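Local coordinates for protein beta-glucuronidase (Dictyoglomus thermophilum, PDB 6XXW) that probably hydrolyses beta-D-glucuronides, releasing glucuronic acid, at residues 90-95 / 193-198. Sequence-based numbering, arbitrary orientation.
Sequences NIFLRV and KVYIKD
Asn90 and Lys193 bring the two backbones closest, with CA atoms 5.5 Å apart, where strand 90-99 begins beside the loop that leads into strand 198-206; beyond this point side chains span the gap. The amide of Asn90 reaches across to the Tyr195 ring, its ND2 lying 3.4 Å from CE1, with amide and ring planes 78° apart. Asn90 ND2 is also 3.5 Å from Lys193 O, and it makes a weak hydrogen bond to Thr191 OG1; a short polar amide suits this partly exposed spot. Crossing the amide at a slant, Lys193 brings only CD of its side chain close, 3.9 Å from Asn90 OD1; the exposed position suits a lysine, whose amine can lie in solvent.

Deeper in, Phe92 and Tyr195 approach from opposite directions. Their rings meet obliquely, planes at 50° and centroids 5.5 Å apart, with Phe92 CZ 3.4 Å from Tyr195 OH. In Tyr195, CB already points at the strand, and with CG between the backbone N and carbonyl carbon (chi1 66°) the ring continues that way. One face of that ring carries Lys197 CG, while Phe92 supplies a buried, wholly apolar partner.

Tyr189 meets the Phe92 ring from strand 185-191; this strand and 121-124 flank 90-99, one on each side, both antiparallel. The contact thus joins the sheet of the jelly-roll-like sugar-binding domain to the loop entering strand 198-206 of the immunoglobulin-like beta-sandwich domain that follows in family 2 enzymes.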
ATOM      1  N   ASN A  90      36.999 -10.178  40.224  1.00 24.75           N
ATOM      2  CA  ASN A  90      36.550 -11.062  39.155  1.00 25.98           C
ATOM      3  C   ASN A  90      36.098 -10.215  37.970  1.00 23.49           C
ATOM      4  O   ASN A  90      35.473  -9.174  38.145  1.00 23.94           O
ATOM      5  CB  ASN A  90      35.397 -11.948  39.622  1.00 21.47           C
ATOM      6  CG  ASN A  90      35.863 -13.106  40.482  1.00 33.00           C
ATOM      7  OD1 ASN A  90      36.968 -13.608  40.306  1.00 31.47           O
ATOM      8  ND2 ASN A  90      35.018 -13.536  41.415  1.00 30.53           N
ATOM      9  N   ILE A  91      36.438 -10.646  36.764  1.00 20.85           N
ATOM     10  CA  ILE A  91      36.042  -9.948  35.551  1.00 21.59           C
ATOM     11  C   ILE A  91      35.286 -10.939  34.686  1.00 20.61           C
ATOM     12  O   ILE A  91      35.854 -11.953  34.261  1.00 21.74           O
ATOM     13  CB  ILE A  91      37.251  -9.376  34.805  1.00 20.35           C
ATOM     14  CG1 ILE A  91      38.078  -8.486  35.741  1.00 20.17           C
ATOM     15  CG2 ILE A  91      36.794  -8.620  33.550  1.00 23.58           C
ATOM     16  CD1 ILE A  91      39.324  -7.934  35.073  1.00 18.40           C
ATOM     17  N   PHE A  92      34.009 -10.666  34.446  1.00 19.82           N
ATOM     18  CA  PHE A  92      33.164 -11.577  33.690  1.00 23.01           C
ATOM     19  C   PHE A  92      32.825 -10.958  32.344  1.00 24.19           C
ATOM     20  O   PHE A  92      32.507  -9.768  32.253  1.00 21.36           O
ATOM     21  CB  PHE A  92      31.877 -11.909  34.446  1.00 21.11           C
ATOM     22  CG  PHE A  92      32.094 -12.730  35.695  1.00 24.40           C
ATOM     23  CD1 PHE A  92      32.166 -14.114  35.626  1.00 27.99           C
ATOM     24  CD2 PHE A  92      32.221 -12.114  36.927  1.00 20.91           C
ATOM     25  CE1 PHE A  92      32.368 -14.875  36.772  1.00 23.46           C
ATOM     26  CE2 PHE A  92      32.425 -12.860  38.081  1.00 23.76           C
ATOM     27  CZ  PHE A  92      32.493 -14.246  38.003  1.00 20.99           C
ATOM     28  N   LEU A  93      32.896 -11.773  31.305  1.00 20.14           N
ATOM     29  CA  LEU A  93      32.499 -11.376  29.964  1.00 20.04           C
ATOM     30  C   LEU A  93      31.232 -12.136  29.625  1.00 20.89           C
ATOM     31  O   LEU A  93      31.249 -13.365  29.596  1.00 20.15           O
ATOM     32  CB  LEU A  93      33.607 -11.690  28.966  1.00 23.29           C
ATOM     33  CG  LEU A  93      33.297 -11.565  27.478  1.00 24.53           C
ATOM     34  CD1 LEU A  93      32.906 -10.151  27.152  1.00 27.44           C
ATOM     35  CD2 LEU A  93      34.533 -11.944  26.723  1.00 32.07           C
ATOM     36  N   ARG A  94      30.147 -11.409  29.376  1.00 21.07           N
ATOM     37  CA  ARG A  94      28.830 -11.996  29.160  1.00 21.26           C
ATOM     38  C   ARG A  94      28.340 -11.676  27.752  1.00 20.74           C
ATOM     39  O   ARG A  94      28.430 -10.529  27.298  1.00 18.94           O
ATOM     40  CB  ARG A  94      27.844 -11.472  30.212  1.00 22.58           C
ATOM     41  CG  ARG A  94      26.373 -11.619  29.866  1.00 23.79           C
ATOM     42  CD  ARG A  94      25.852 -12.985  30.281  1.00 29.20           C
ATOM     43  NE  ARG A  94      25.944 -13.197  31.723  1.00 42.59           N
ATOM     44  CZ  ARG A  94      24.918 -13.092  32.566  1.00 38.60           C
ATOM     45  NH1 ARG A  94      23.708 -12.767  32.112  1.00 29.33           N
ATOM     46  NH2 ARG A  94      25.110 -13.305  33.865  1.00 32.24           N
ATOM     47  N   VAL A  95      27.831 -12.693  27.061  1.00 17.56           N
ATOM     48  CA  VAL A  95      27.198 -12.525  25.752  1.00 18.69           C
ATOM     49  C   VAL A  95      25.723 -12.855  25.937  1.00 19.04           C
ATOM     50  O   VAL A  95      25.380 -13.968  26.352  1.00 20.57           O
ATOM     51  CB  VAL A  95      27.836 -13.419  24.676  1.00 19.79           C
ATOM     52  CG1 VAL A  95      27.123 -13.226  23.327  1.00 22.80           C
ATOM     53  CG2 VAL A  95      29.315 -13.131  24.543  1.00 19.76           C
ATOM     54  N   LYS A 193      36.025 -10.986  44.696  1.00 25.18           N
ATOM     55  CA  LYS A 193      36.481 -12.362  44.521  1.00 27.87           C
ATOM     56  C   LYS A 193      35.558 -13.359  45.203  1.00 27.99           C
ATOM     57  O   LYS A 193      35.428 -14.498  44.740  1.00 30.84           O
ATOM     58  CB  LYS A 193      37.918 -12.510  45.037  1.00 33.36           C
ATOM     59  CG  LYS A 193      38.900 -11.583  44.329  1.00 36.67           C
ATOM     60  CD  LYS A 193      39.423 -12.255  43.064  1.00 40.79           C
ATOM     61  CE  LYS A 193      40.700 -11.604  42.555  1.00 54.88           C
ATOM     62  NZ  LYS A 193      41.948 -12.367  42.886  1.00 56.39           N
ATOM     63  N   VAL A 194      34.928 -12.959  46.305  1.00 25.99           N
ATOM     64  CA  VAL A 194      33.855 -13.718  46.935  1.00 27.57           C
ATOM     65  C   VAL A 194      32.590 -12.884  46.772  1.00 24.71           C
ATOM     66  O   VAL A 194      32.546 -11.724  47.199  1.00 26.73           O
ATOM     67  CB  VAL A 194      34.158 -14.004  48.417  1.00 33.59           C
ATOM     68  CG1 VAL A 194      33.035 -14.813  49.067  1.00 29.14           C
ATOM     69  CG2 VAL A 194      35.499 -14.713  48.553  1.00 25.46           C
ATOM     70  N   TYR A 195      31.564 -13.465  46.157  1.00 24.97           N
ATOM     71  CA  TYR A 195      30.496 -12.661  45.579  1.00 23.52           C
ATOM     72  C   TYR A 195      29.202 -13.464  45.543  1.00 28.44           C
ATOM     73  O   TYR A 195      29.203 -14.687  45.685  1.00 21.91           O
ATOM     74  CB  TYR A 195      30.864 -12.199  44.161  1.00 19.88           C
ATOM     75  CG  TYR A 195      30.978 -13.325  43.140  1.00 25.61           C
ATOM     76  CD1 TYR A 195      32.045 -14.219  43.172  1.00 24.59           C
ATOM     77  CD2 TYR A 195      30.027 -13.482  42.138  1.00 24.18           C
ATOM     78  CE1 TYR A 195      32.149 -15.244  42.250  1.00 28.63           C
ATOM     79  CE2 TYR A 195      30.130 -14.502  41.204  1.00 24.92           C
ATOM     80  CZ  TYR A 195      31.197 -15.376  41.272  1.00 27.17           C
ATOM     81  OH  TYR A 195      31.306 -16.386  40.357  1.00 26.69           O
ATOM     82  N   ILE A 196      28.096 -12.755  45.326  1.00 20.79           N
ATOM     83  CA  ILE A 196      26.781 -13.374  45.191  1.00 24.06           C
ATOM     84  C   ILE A 196      26.703 -13.989  43.796  1.00 25.90           C
ATOM     85  O   ILE A 196      26.652 -13.265  42.802  1.00 23.06           O
ATOM     86  CB  ILE A 196      25.656 -12.356  45.400  1.00 25.37           C
ATOM     87  CG1 ILE A 196      25.705 -11.769  46.808  1.00 25.48           C
ATOM     88  CG2 ILE A 196      24.299 -12.997  45.090  1.00 20.73           C
ATOM     89  CD1 ILE A 196      25.449 -10.268  46.822  1.00 24.28           C
ATOM     90  N   LYS A 197      26.694 -15.321  43.720  1.00 25.09           N
ATOM     91  CA  LYS A 197      26.699 -15.992  42.424  1.00 26.25           C
ATOM     92  C   LYS A 197      25.297 -16.147  41.852  1.00 28.90           C
ATOM     93  O   LYS A 197      25.110 -16.048  40.634  1.00 29.77           O
ATOM     94  CB  LYS A 197      27.352 -17.373  42.537  1.00 27.02           C
ATOM     95  CG  LYS A 197      28.840 -17.358  42.923  1.00 29.18           C
ATOM     96  CD  LYS A 197      29.419 -18.780  42.906  1.00 34.57           C
ATOM     97  CE  LYS A 197      29.090 -19.486  41.590  1.00 39.11           C
ATOM     98  NZ  LYS A 197      29.917 -20.715  41.335  1.00 67.50           N
ATOM     99  N   ASP A 198      24.319 -16.395  42.715  1.00 20.92           N
ATOM    100  CA  ASP A 198      22.943 -16.645  42.311  1.00 21.66           C
ATOM    101  C   ASP A 198      22.092 -16.557  43.567  1.00 24.03           C
ATOM    102  O   ASP A 198      22.605 -16.561  44.686  1.00 21.88           O
ATOM    103  CB  ASP A 198      22.796 -18.017  41.634  1.00 25.49           C
ATOM    104  CG  ASP A 198      21.586 -18.097  40.719  1.00 29.56           C
ATOM    105  OD1 ASP A 198      21.000 -17.054  40.383  1.00 28.47           O
ATOM    106  OD2 ASP A 198      21.216 -19.217  40.333  1.00 34.46           O
TER